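Local coordinates for protein probable N-glycosylase/DNA lyase (Thermotoga maritima, PDB 3N0U) that belongs to the helix-hairpin-helix superfamily of DNA glycosylases, largely helical proteins associated with DNA repair, at residues A[156-161]-A[185-190]. Numbering follows the deposited sequence.
Sequences AILDKH and LYVEEI
With CG turned anti to the backbone N (chi1 170°) and the chain extended beyond it, the Glu188 side chain leaves helix 181-198 and lays its carboxylate against the backbone of Ala156. Leu158 has CG anti to its carbonyl carbon (chi1 -59°) and CD1 anti to CA, which extends CD1 to Val187. Glu188 OE2 accepts the N-H of Ala156 at 2.9 Å from N, on its anti side and 16° out of the carboxylate plane. The same oxygen forms a salt bridge with Arg128, so the buried acid is matched by a cation, which probably favours its ionised form. Ala156 suits this place because its small methyl group lets the helix come close: CB rests 3.8 Å from Glu188 CG, alongside the aliphatic part of the acid.

In this all-helical protein of the helix-hairpin-helix clan, 156-159 is the last part of the loop between helix 140-148 and helix 160-168. Leu158 forms the centre of an inverse gamma turn, with a weak bond from Asp159 N to Ile157 O, and Asp159 then serves as N-cap of helix 160-168. Tyr184, from the same helix as Glu188, bonds through its hydroxyl to both Ala156 O and Leu158 N, a second polar link between loop and helix.

Further along the contact, the packing is apolar. Leu158 CD1 sits 3.6 Å from Val187 CG1 and 3.7 Å from Glu188 N. The branched, compact Val187 offers a methyl group close to the helix backbone, while the longer leucine spans the distance from the turn. Trp179 and Leu163 touch both side chains and extend this buried apolar cluster.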
loop_
_atom_site.group_PDB
_atom_site.type_symbol
_atom_site.label_atom_id
_atom_site.label_comp_id
_atom_site.label_asym_id
_atom_site.label_seq_id
_atom_site.Cartn_x
_atom_site.Cartn_y
_atom_site.Cartn_z
ATOM N N ALA A 156 0.381 -6.772 6.124
ATOM C CA ALA A 156 -0.700 -6.886 5.153
ATOM C C ALA A 156 -1.306 -5.542 4.821
ATOM O O ALA A 156 -1.353 -4.633 5.666
ATOM C CB ALA A 156 -1.791 -7.782 5.693
ATOM N N ILE A 157 -1.804 -5.435 3.593
ATOM C CA ILE A 157 -2.526 -4.255 3.137
ATOM C C ILE A 157 -3.990 -4.649 2.987
ATOM O O ILE A 157 -4.404 -5.220 1.975
ATOM C CB ILE A 157 -1.969 -3.736 1.795
ATOM C CG1 ILE A 157 -0.459 -3.500 1.907
ATOM C CG2 ILE A 157 -2.669 -2.465 1.400
ATOM C CD1 ILE A 157 0.228 -3.385 0.528
ATOM N N LEU A 158 -4.781 -4.319 3.998
ATOM C CA LEU A 158 -6.163 -4.767 4.059
ATOM C C LEU A 158 -7.094 -3.775 3.381
ATOM O O LEU A 158 -7.829 -3.035 4.037
ATOM C CB LEU A 158 -6.567 -5.018 5.518
ATOM C CG LEU A 158 -5.701 -6.059 6.235
ATOM C CD1 LEU A 158 -6.082 -6.189 7.723
ATOM C CD2 LEU A 158 -5.789 -7.438 5.534
ATOM N N ASP A 159 -7.066 -3.783 2.054
ATOM C CA ASP A 159 -7.947 -2.928 1.296
ATOM C C ASP A 159 -9.228 -3.668 0.962
ATOM O O ASP A 159 -9.415 -4.806 1.369
ATOM C CB ASP A 159 -7.262 -2.386 0.047
ATOM C CG ASP A 159 -6.884 -3.458 -0.934
ATOM O OD1 ASP A 159 -6.106 -3.145 -1.859
ATOM O OD2 ASP A 159 -7.353 -4.599 -0.797
ATOM N N LYS A 160 -10.129 -3.010 0.252
ATOM C CA LYS A 160 -11.441 -3.582 0.055
ATOM C C LYS A 160 -11.370 -4.897 -0.719
ATOM O O LYS A 160 -12.110 -5.818 -0.412
ATOM C CB LYS A 160 -12.385 -2.581 -0.615
ATOM C CG LYS A 160 -12.934 -1.561 0.370
ATOM C CD LYS A 160 -14.198 -0.888 -0.145
ATOM C CE LYS A 160 -14.755 0.096 0.879
ATOM N NZ LYS A 160 -16.089 0.627 0.490
ATOM N N HIS A 161 -10.461 -4.995 -1.686
ATOM C CA HIS A 161 -10.348 -6.207 -2.503
ATOM C C HIS A 161 -9.907 -7.377 -1.644
ATOM O O HIS A 161 -10.449 -8.471 -1.736
ATOM C CB HIS A 161 -9.336 -6.028 -3.641
ATOM C CG HIS A 161 -8.799 -7.326 -4.179
ATOM N ND1 HIS A 161 -9.603 -8.281 -4.767
ATOM C CD2 HIS A 161 -7.541 -7.827 -4.209
ATOM C CE1 HIS A 161 -8.864 -9.312 -5.137
ATOM N NE2 HIS A 161 -7.608 -9.062 -4.810
ATOM N N LEU A 185 -4.630 -5.420 13.427
ATOM C CA LEU A 185 -3.629 -6.435 13.756
ATOM C C LEU A 185 -4.253 -7.818 13.747
ATOM O O LEU A 185 -3.610 -8.796 13.348
ATOM C CB LEU A 185 -3.003 -6.171 15.128
ATOM C CG LEU A 185 -2.023 -4.997 15.218
ATOM C CD1 LEU A 185 -1.576 -4.749 16.659
ATOM C CD2 LEU A 185 -0.837 -5.245 14.339
ATOM N N TYR A 186 -5.500 -7.896 14.199
ATOM C CA TYR A 186 -6.218 -9.167 14.255
ATOM C C TYR A 186 -6.502 -9.732 12.866
ATOM O O TYR A 186 -6.209 -10.893 12.592
ATOM C CB TYR A 186 -7.515 -8.986 15.034
ATOM C CG TYR A 186 -8.356 -10.214 15.116
ATOM C CD1 TYR A 186 -8.103 -11.180 16.075
ATOM C CD2 TYR A 186 -9.420 -10.404 14.257
ATOM C CE1 TYR A 186 -8.877 -12.313 16.165
ATOM C CE2 TYR A 186 -10.204 -11.533 14.337
ATOM C CZ TYR A 186 -9.932 -12.484 15.292
ATOM O OH TYR A 186 -10.718 -13.608 15.365
ATOM N N VAL A 187 -7.056 -8.918 11.974
ATOM C CA VAL A 187 -7.355 -9.397 10.630
ATOM C C VAL A 187 -6.048 -9.641 9.859
ATOM O O VAL A 187 -5.936 -10.579 9.088
ATOM C CB VAL A 187 -8.280 -8.414 9.889
ATOM C CG1 VAL A 187 -8.490 -8.837 8.438
ATOM C CG2 VAL A 187 -9.617 -8.355 10.607
ATOM N N GLU A 188 -5.048 -8.803 10.100
ATOM C CA GLU A 188 -3.747 -8.998 9.483
ATOM C C GLU A 188 -3.144 -10.347 9.880
ATOM O O GLU A 188 -2.545 -11.030 9.045
ATOM C CB GLU A 188 -2.816 -7.857 9.868
ATOM C CG GLU A 188 -1.348 -8.057 9.495
ATOM C CD GLU A 188 -0.521 -6.826 9.842
ATOM O OE1 GLU A 188 -0.325 -6.541 11.057
ATOM O OE2 GLU A 188 -0.086 -6.116 8.896
ATOM N N GLU A 189 -3.306 -10.746 11.137
ATOM C CA GLU A 189 -2.718 -11.997 11.601
ATOM C C GLU A 189 -3.432 -13.189 10.958
ATOM O O GLU A 189 -2.805 -14.200 10.658
ATOM C CB GLU A 189 -2.746 -12.081 13.133
ATOM C CG GLU A 189 -2.321 -13.428 13.704
ATOM C CD GLU A 189 -0.865 -13.796 13.403
ATOM O OE1 GLU A 189 -0.060 -12.910 13.041
ATOM O OE2 GLU A 189 -0.517 -14.986 13.537
ATOM N N ILE A 190 -4.745 -13.082 10.761
ATOM C CA ILE A 190 -5.478 -14.104 10.020
ATOM C C ILE A 190 -4.883 -14.293 8.620
ATOM O O ILE A 190 -4.624 -15.410 8.174
ATOM C CB ILE A 190 -6.957 -13.720 9.882
ATOM C CG1 ILE A 190 -7.638 -13.768 11.250
ATOM C CG2 ILE A 190 -7.656 -14.629 8.911
ATOM C CD1 ILE A 190 -9.115 -13.354 11.232
#